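Local coordinates for possible galactose mutarotase (Streptomyces platensis subsp. rosaceus, PDB 4RNL), which is of unknown function but, as a member of the aldose 1-epimerase family, may interconvert the alpha and beta anomers of a sugar such as galactose, at residues I44-E49 with A68-H73; S76-L81 with V297-A302; T155-L158 with L163-V166. All coordinates share one frame; numbering follows the deposited sequence.

Interaction 1: residues I44-E49 with A68-H73. With PO4 (phosphate ion), chain H.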
loop_
_atom_site.group_PDB
_atom_site.type_symbol
_atom_site.label_atom_id
_atom_site.label_comp_id
_atom_site.label_asym_id
_atom_site.label_seq_id
_atom_site.Cartn_x
_atom_site.Cartn_y
_atom_site.Cartn_z
ATOM N N ILE A 44 -9.907 -0.976 1.155
ATOM C CA ILE A 44 -9.184 -2.230 0.972
ATOM C C ILE A 44 -9.325 -2.782 -0.446
ATOM O O ILE A 44 -10.426 -2.920 -0.968
ATOM C CB ILE A 44 -9.659 -3.283 2.001
ATOM C CG1 ILE A 44 -9.051 -2.977 3.377
ATOM C CG2 ILE A 44 -9.234 -4.686 1.579
ATOM C CD1 ILE A 44 -9.847 -3.593 4.535
ATOM N N VAL A 45 -8.198 -3.086 -1.075
ATOM C CA VAL A 45 -8.226 -3.825 -2.325
ATOM C C VAL A 45 -8.374 -5.295 -1.942
ATOM O O VAL A 45 -7.414 -5.946 -1.505
ATOM C CB VAL A 45 -6.933 -3.591 -3.143
ATOM C CG1 VAL A 45 -6.945 -4.434 -4.416
ATOM C CG2 VAL A 45 -6.790 -2.109 -3.489
ATOM N N GLN A 46 -9.589 -5.811 -2.086
ATOM C CA GLN A 46 -9.907 -7.156 -1.615
ATOM C C GLN A 46 -9.374 -8.226 -2.552
ATOM O O GLN A 46 -8.845 -9.250 -2.103
ATOM C CB GLN A 46 -11.418 -7.336 -1.464
ATOM C CG GLN A 46 -11.770 -8.599 -0.701
ATOM C CD GLN A 46 -12.819 -9.410 -1.407
ATOM O OE1 GLN A 46 -13.434 -8.943 -2.368
ATOM N NE2 GLN A 46 -13.030 -10.636 -0.946
ATOM N N THR A 47 -9.524 -8.004 -3.852
ATOM C CA THR A 47 -8.998 -8.952 -4.832
ATOM C C THR A 47 -8.450 -8.260 -6.083
ATOM O O THR A 47 -8.906 -7.183 -6.476
ATOM C CB THR A 47 -10.050 -10.001 -5.270
ATOM O OG1 THR A 47 -11.260 -9.338 -5.648
ATOM C CG2 THR A 47 -10.353 -11.014 -4.164
ATOM N N VAL A 48 -7.461 -8.905 -6.692
ATOM C CA VAL A 48 -6.878 -8.491 -7.960
ATOM C C VAL A 48 -6.726 -9.759 -8.799
ATOM O O VAL A 48 -6.059 -10.709 -8.379
ATOM C CB VAL A 48 -5.483 -7.851 -7.760
ATOM C CG1 VAL A 48 -4.825 -7.591 -9.099
ATOM C CG2 VAL A 48 -5.589 -6.548 -6.963
ATOM N N GLU A 49 -7.367 -9.791 -9.960
ATOM C CA GLU A 49 -7.305 -10.962 -10.834
ATOM C C GLU A 49 -6.735 -10.579 -12.192
ATOM O O GLU A 49 -7.150 -9.582 -12.779
ATOM C CB GLU A 49 -8.699 -11.568 -11.003
ATOM C CG GLU A 49 -9.230 -12.200 -9.718
ATOM C CD GLU A 49 -10.729 -12.415 -9.745
ATOM O OE1 GLU A 49 -11.158 -13.551 -10.022
ATOM O OE2 GLU A 49 -11.478 -11.447 -9.489
ATOM N N ALA A 68 -15.835 -9.916 7.892
ATOM C CA ALA A 68 -15.548 -10.246 9.291
ATOM C C ALA A 68 -14.071 -10.543 9.533
ATOM O O ALA A 68 -13.517 -10.168 10.568
ATOM C CB ALA A 68 -16.405 -11.417 9.750
ATOM N N SER A 69 -13.437 -11.204 8.568
ATOM C CA SER A 69 -12.017 -11.537 8.669
ATOM C C SER A 69 -11.157 -10.271 8.663
ATOM O O SER A 69 -10.193 -10.168 9.423
ATOM C CB SER A 69 -11.601 -12.481 7.530
ATOM O OG SER A 69 -12.113 -13.798 7.719
ATOM N N TYR A 70 -11.499 -9.313 7.805
ATOM C CA TYR A 70 -10.783 -8.037 7.766
ATOM C C TYR A 70 -10.969 -7.255 9.059
ATOM O O TYR A 70 -10.032 -6.621 9.558
ATOM C CB TYR A 70 -11.247 -7.169 6.593
ATOM C CG TYR A 70 -10.704 -7.580 5.252
ATOM C CD1 TYR A 70 -9.411 -7.237 4.870
ATOM C CD2 TYR A 70 -11.485 -8.298 4.360
ATOM C CE1 TYR A 70 -8.913 -7.617 3.628
ATOM C CE2 TYR A 70 -11.003 -8.676 3.123
ATOM C CZ TYR A 70 -9.717 -8.338 2.762
ATOM O OH TYR A 70 -9.233 -8.718 1.522
ATOM N N ALA A 71 -12.191 -7.275 9.579
ATOM C CA ALA A 71 -12.506 -6.598 10.830
ATOM C C ALA A 71 -11.712 -7.190 11.998
ATOM O O ALA A 71 -11.242 -6.463 12.879
ATOM C CB ALA A 71 -13.992 -6.692 11.107
ATOM N N ALA A 72 -11.576 -8.513 12.002
ATOM C CA ALA A 72 -10.930 -9.225 13.106
ATOM C C ALA A 72 -9.416 -9.315 12.960
ATOM O O ALA A 72 -8.700 -9.490 13.947
ATOM C CB ALA A 72 -11.524 -10.629 13.250
ATOM N N HIS A 73 -8.928 -9.220 11.728
ATOM C CA HIS A 73 -7.498 -9.377 11.474
ATOM C C HIS A 73 -6.914 -8.234 10.652
ATOM O O HIS A 73 -6.356 -8.451 9.576
ATOM C CB HIS A 73 -7.222 -10.733 10.816
ATOM C CG HIS A 73 -7.772 -11.888 11.588
ATOM N ND1 HIS A 73 -7.160 -12.384 12.718
ATOM C CD2 HIS A 73 -8.893 -12.633 11.411
ATOM C CE1 HIS A 73 -7.871 -13.391 13.199
ATOM N NE2 HIS A 73 -8.930 -13.557 12.425
HETATM P P PO4 H . -4.343 -10.125 13.703
HETATM O O1 PO4 H . -3.265 -10.183 14.759
HETATM O O2 PO4 H . -3.769 -10.555 12.373
HETATM O O3 PO4 H . -5.453 -11.073 14.093
HETATM O O4 PO4 H . -4.874 -8.711 13.595
HETATM O O HOH W 1 -6.975 -7.782 0.712
#

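Interaction 2: residues S76-L81 with V297-A302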
loop_
_atom_site.group_PDB
_atom_site.type_symbol
_atom_site.label_atom_id
_atom_site.label_comp_id
_atom_site.label_asym_id
_atom_site.label_seq_id
_atom_site.Cartn_x
_atom_site.Cartn_y
_atom_site.Cartn_z
ATOM N N SER A 76 -2.538 -7.291 9.569
ATOM C CA SER A 76 -1.738 -7.554 8.373
ATOM C C SER A 76 -1.828 -6.413 7.379
ATOM O O SER A 76 -1.039 -6.342 6.433
ATOM C CB SER A 76 -2.218 -8.829 7.666
ATOM O OG SER A 76 -1.918 -9.989 8.429
ATOM N N TYR A 77 -2.820 -5.548 7.577
ATOM C CA TYR A 77 -3.129 -4.473 6.639
ATOM C C TYR A 77 -3.351 -4.961 5.204
ATOM O O TYR A 77 -3.003 -4.260 4.258
ATOM C CB TYR A 77 -2.030 -3.400 6.671
ATOM C CG TYR A 77 -1.943 -2.699 8.007
ATOM C CD1 TYR A 77 -1.198 -3.240 9.047
ATOM C CD2 TYR A 77 -2.640 -1.524 8.239
ATOM C CE1 TYR A 77 -1.131 -2.608 10.284
ATOM C CE2 TYR A 77 -2.584 -0.884 9.477
ATOM C CZ TYR A 77 -1.834 -1.437 10.493
ATOM O OH TYR A 77 -1.766 -0.805 11.722
ATOM N N PHE A 78 -3.928 -6.152 5.039
ATOM C CA PHE A 78 -4.180 -6.679 3.697
ATOM C C PHE A 78 -4.948 -5.671 2.845
ATOM O O PHE A 78 -5.988 -5.171 3.268
ATOM C CB PHE A 78 -4.978 -7.985 3.767
ATOM C CG PHE A 78 -4.172 -9.174 4.205
ATOM C CD1 PHE A 78 -2.800 -9.232 3.976
ATOM C CD2 PHE A 78 -4.789 -10.240 4.841
ATOM C CE1 PHE A 78 -2.063 -10.350 4.373
ATOM C CE2 PHE A 78 -4.060 -11.356 5.245
ATOM C CZ PHE A 78 -2.696 -11.408 5.011
ATOM N N GLY A 79 -4.407 -5.361 1.664
ATOM C CA GLY A 79 -5.046 -4.501 0.675
ATOM C C GLY A 79 -5.311 -3.049 1.038
ATOM O O GLY A 79 -5.944 -2.314 0.266
ATOM N N ALA A 80 -4.797 -2.604 2.180
ATOM C CA ALA A 80 -5.358 -1.423 2.825
ATOM C C ALA A 80 -4.841 -0.074 2.344
ATOM O O ALA A 80 -3.649 0.095 2.077
ATOM C CB ALA A 80 -5.191 -1.529 4.335
ATOM N N LEU A 81 -5.763 0.884 2.255
ATOM C CA LEU A 81 -5.417 2.301 2.172
ATOM C C LEU A 81 -4.869 2.671 3.551
ATOM O O LEU A 81 -5.572 2.550 4.557
ATOM C CB LEU A 81 -6.690 3.103 1.871
ATOM C CG LEU A 81 -6.688 4.587 1.480
ATOM C CD1 LEU A 81 -8.115 5.039 1.196
ATOM C CD2 LEU A 81 -6.093 5.459 2.532
ATOM N N VAL A 297 -6.596 -21.117 1.127
ATOM C CA VAL A 297 -5.331 -21.678 1.576
ATOM C C VAL A 297 -4.801 -20.809 2.708
ATOM O O VAL A 297 -4.814 -19.589 2.598
ATOM C CB VAL A 297 -4.299 -21.688 0.421
ATOM C CG1 VAL A 297 -2.958 -22.207 0.906
ATOM C CG2 VAL A 297 -4.806 -22.526 -0.743
ATOM N N PRO A 298 -4.360 -21.433 3.810
ATOM C CA PRO A 298 -3.750 -20.650 4.894
ATOM C C PRO A 298 -2.447 -19.988 4.463
ATOM O O PRO A 298 -1.637 -20.611 3.765
ATOM C CB PRO A 298 -3.489 -21.691 5.996
ATOM C CG PRO A 298 -3.585 -23.031 5.318
ATOM C CD PRO A 298 -4.542 -22.851 4.171
ATOM N N TYR A 299 -2.249 -18.737 4.875
ATOM C CA TYR A 299 -1.082 -17.960 4.459
ATOM C C TYR A 299 0.112 -18.209 5.382
ATOM O O TYR A 299 0.037 -17.944 6.584
ATOM C CB TYR A 299 -1.414 -16.461 4.480
ATOM C CG TYR A 299 -2.383 -15.987 3.410
ATOM C CD1 TYR A 299 -2.421 -16.583 2.154
ATOM C CD2 TYR A 299 -3.245 -14.928 3.657
ATOM C CE1 TYR A 299 -3.301 -16.146 1.178
ATOM C CE2 TYR A 299 -4.129 -14.478 2.692
ATOM C CZ TYR A 299 -4.151 -15.089 1.456
ATOM O OH TYR A 299 -5.032 -14.637 0.499
ATOM N N GLY A 300 1.213 -18.708 4.823
ATOM C CA GLY A 300 2.454 -18.846 5.574
ATOM C C GLY A 300 3.346 -17.635 5.348
ATOM O O GLY A 300 2.979 -16.726 4.606
ATOM N N PRO A 301 4.526 -17.605 5.995
ATOM C CA PRO A 301 5.447 -16.481 5.783
ATOM C C PRO A 301 5.793 -16.345 4.303
ATOM O O PRO A 301 5.938 -17.365 3.619
ATOM C CB PRO A 301 6.686 -16.875 6.606
ATOM C CG PRO A 301 6.567 -18.373 6.801
ATOM C CD PRO A 301 5.087 -18.631 6.888
ATOM N N ALA A 302 5.857 -15.106 3.820
ATOM C CA ALA A 302 6.159 -14.798 2.418
ATOM C C ALA A 302 5.086 -15.262 1.425
ATOM O O ALA A 302 5.370 -15.454 0.243
ATOM C CB ALA A 302 7.543 -15.325 2.025
#

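Interaction 3: residues T155-L158 with L163-V166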
loop_
_atom_site.group_PDB
_atom_site.type_symbol
_atom_site.label_atom_id
_atom_site.label_comp_id
_atom_site.label_asym_id
_atom_site.label_seq_id
_atom_site.Cartn_x
_atom_site.Cartn_y
_atom_site.Cartn_z
ATOM N N THR A 155 -8.688 7.747 -5.540
ATOM C CA THR A 155 -9.436 7.335 -6.713
ATOM C C THR A 155 -8.789 6.106 -7.315
ATOM O O THR A 155 -7.605 6.120 -7.653
ATOM C CB THR A 155 -9.499 8.470 -7.750
ATOM O OG1 THR A 155 -10.063 9.641 -7.142
ATOM C CG2 THR A 155 -10.368 8.061 -8.948
ATOM N N TYR A 156 -9.575 5.043 -7.440
ATOM C CA TYR A 156 -9.105 3.770 -7.972
ATOM C C TYR A 156 -9.730 3.606 -9.355
ATOM O O TYR A 156 -10.952 3.537 -9.473
ATOM C CB TYR A 156 -9.592 2.606 -7.100
ATOM C CG TYR A 156 -9.169 2.596 -5.634
ATOM C CD1 TYR A 156 -9.739 3.479 -4.716
ATOM C CD2 TYR A 156 -8.252 1.661 -5.162
ATOM C CE1 TYR A 156 -9.380 3.449 -3.363
ATOM C CE2 TYR A 156 -7.884 1.625 -3.810
ATOM C CZ TYR A 156 -8.448 2.525 -2.928
ATOM O OH TYR A 156 -8.094 2.472 -1.590
ATOM N N THR A 157 -8.917 3.560 -10.406
ATOM C CA THR A 157 -9.466 3.331 -11.749
ATOM C C THR A 157 -8.731 2.220 -12.478
ATOM O O THR A 157 -7.581 1.907 -12.175
ATOM C CB THR A 157 -9.435 4.591 -12.613
ATOM O OG1 THR A 157 -8.105 5.125 -12.622
ATOM C CG2 THR A 157 -10.393 5.642 -12.056
ATOM N N LEU A 158 -9.412 1.631 -13.450
ATOM C CA LEU A 158 -8.870 0.491 -14.163
ATOM C C LEU A 158 -8.907 0.797 -15.642
ATOM O O LEU A 158 -9.914 1.280 -16.156
ATOM C CB LEU A 158 -9.709 -0.759 -13.863
ATOM C CG LEU A 158 -9.343 -2.067 -14.561
ATOM C CD1 LEU A 158 -7.915 -2.498 -14.206
ATOM C CD2 LEU A 158 -10.346 -3.161 -14.189
ATOM N N LEU A 163 -4.122 -0.968 -12.965
ATOM C CA LEU A 163 -4.890 -0.348 -11.885
ATOM C C LEU A 163 -4.179 0.923 -11.438
ATOM O O LEU A 163 -3.006 0.882 -11.065
ATOM C CB LEU A 163 -4.983 -1.290 -10.681
ATOM C CG LEU A 163 -5.576 -0.696 -9.402
ATOM C CD1 LEU A 163 -7.061 -0.423 -9.594
ATOM C CD2 LEU A 163 -5.335 -1.628 -8.218
ATOM N N ARG A 164 -4.892 2.044 -11.458
ATOM C CA ARG A 164 -4.298 3.321 -11.057
ATOM C C ARG A 164 -4.915 3.805 -9.753
ATOM O O ARG A 164 -6.131 3.796 -9.589
ATOM C CB ARG A 164 -4.487 4.381 -12.151
ATOM C CG ARG A 164 -4.013 5.780 -11.755
ATOM C CD ARG A 164 -4.312 6.815 -12.836
ATOM N NE ARG A 164 -3.272 6.857 -13.864
ATOM C CZ ARG A 164 -3.375 6.285 -15.058
ATOM N NH1 ARG A 164 -4.476 5.629 -15.382
ATOM N NH2 ARG A 164 -2.380 6.371 -15.928
ATOM N N ILE A 165 -4.068 4.212 -8.807
ATOM C CA ILE A 165 -4.579 4.764 -7.548
ATOM C C ILE A 165 -4.001 6.160 -7.352
ATOM O O ILE A 165 -2.783 6.316 -7.234
ATOM C CB ILE A 165 -4.204 3.893 -6.326
ATOM C CG1 ILE A 165 -4.709 2.458 -6.510
ATOM C CG2 ILE A 165 -4.824 4.467 -5.061
ATOM C CD1 ILE A 165 -4.241 1.490 -5.402
ATOM N N VAL A 166 -4.866 7.173 -7.334
ATOM C CA VAL A 166 -4.408 8.553 -7.134
ATOM C C VAL A 166 -4.947 9.035 -5.802
ATOM O O VAL A 166 -6.157 8.994 -5.580
ATOM C CB VAL A 166 -4.911 9.477 -8.263
ATOM C CG1 VAL A 166 -4.438 10.927 -8.039
ATOM C CG2 VAL A 166 -4.442 8.950 -9.618
HETATM O O HOH W 2 -8.097 11.295 -6.112
HETATM O O HOH W 3 -6.837 4.389 -14.991
#

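Interaction 1: residues I44-E49 with A68-H73
The Tyr70 ring is met obliquely by Ile44 and Gln46, and a water lies in its plane at the hydroxyl edge. Ile44 comes with two of its methyls. Its CG2 lies 3.6 Å from Tyr70 CE1. Its CD1 reaches back towards the root of the ring, 3.7 Å from Tyr70 CD1. Phe64 adds an edge-to-face contact with the same ring. Gln46 approaches the phenol end, its side chain nearly at right angles to the tyrosine. Its CG lies 3.4 Å from Tyr70 OH. That methylene is placed there by a chi1 of -168°, with CG anti to the backbone N. The chain then bends at chi2, and the amide plane stands 73° from the ring. Gln46 OE1 bonds to Arg24 NH1, and NE2 to Phe64 O, so the amide is tied at both ends. Gln46 and Thr47 both face Arg37 of strand 35-39, which makes a classic beta bulge in strand 45-51. This strand belongs to a five-stranded antiparallel sheet of the family's beta-sandwich fold, and the short helix 67-72 reaches its start through the Tyr70 side chain. Tyr70 OH takes a hydrogen bond from Phe64 N and donates to a water 2.6 Å away. The same water donates to Val45 O, 2.9 Å away, and so links helix and strand. The buried phenol is thus fixed in both its polar roles. His73 N still bonds to Ser69 O at 2.8 Å, although His73 is the first residue to leave helical geometry. Its imidazole holds a phosphate ion, probably from the crystallisation liquor. His73 ND1 donates to phosphate O3 at 2.6 Å, with an N-H...O angle of 153° and the phosphorus in the ring plane at the edge. Gly75 N bonds to the same ion.

Interaction 2: residues S76-L81 with V297-A302
Tyr299 OH is gripped by two groups, Asp190 OD2 and Gly63 N, and these bonds fix the far end of the ring that meets Phe78. The contact itself is between aromatic carbons. Phe78 CZ lies 3.8 Å from Tyr299 CD2. Phe78 CE2 is also 4.0 Å from Tyr299 CE2, so one bond of each ring faces one bond of the other. The planes stand at 84° and the rings approach obliquely. The ring centroids are 5.7 Å apart. Phe78 is the second residue of a type II beta turn from Tyr77 to Ala80, closed by Ala80 N to Tyr77 O at 3.2 Å. Gly79 takes the third position, with a phi of 63°. The turn leads into strand 81-82, while Tyr299 comes from the long loop between strands 278-282 and 305-310. Ser76 CB lies over the centre of the Phe78 ring, 3.5 Å above its plane. Tyr184 meets the same ring edge-to-face, and Phe64 also touches it. With an alanine here in place of Phe78, a gap would probably open beside Tyr299 CD2 and under Ser76 CB, leaving Tyr299 without its aromatic neighbour on this side. Ser76 OG bonds to His286 NE2, and Ser76 O accepts from Tyr184 OH.

Interaction 3: residues T155-L158 with L163-V166
Tyr156 and Ile165 lie side by side and point the same way from a non-hydrogen-bonded pair. Tyr156 CD2 is 3.9 Å from Ile165 CG1, and Ile165 CG2 sits over one face of the tyrosine ring. The Leu158-Leu163 pair comes next along the same buried face. Leu163 CD1 turns back to the neighbouring strand, 3.5 Å from Thr157 O. On the other face Thr157 and Arg164 also run alongside each other. Thr157 OG1 is 3.7 Å from Arg164 CB, with chi1 at 53° setting the hydroxyl between the backbone N and carbonyl carbon. Arg164 has two conformers. In one, NH1 gives a weak and doubtful bond to a water 2.8 Å from Thr157 OG1, and NE forms a salt bridge with Glu335 of strand 332-342. The strands form an antiparallel beta hairpin. Thr155 N gives Val166 O a bond of 2.8 Å. Arg164 N to Thr157 O is also 2.8 Å and almost straight, at 176°. Val166 N and Thr157 N bond back to Thr155 O and Arg164 O. The hairpin therefore has a largely apolar side for the protein interior and a partly exposed side where water bridges Thr155 OG1 to Val166 O and the Arg164 charge faces the next strand.

Interactions 1 and 2 are neighbours, with centres about 9 Å apart. Val45 N probably bonds to Gly79 O at 2.7 Å, tying strand 45-51 to the turn before strand 81-82. Interaction 3 lies farther off, its centre about 18 Å from that of interaction 1 and 21 Å from that of interaction 2. Tyr156 still reaches both: its ring packs on Val45 and its hydroxyl touches Leu81. Along the chain interaction 1 closes before the others open, and interaction 3 is nested inside interaction 2. Interaction 1 joins strand 45-51 to helix 67-72, interaction 2 joins two loops, and interaction 3 pairs neighbouring strands of the nine-stranded sheet. Val45, Gly79, Leu81 and Tyr156 thus connect the three sheets.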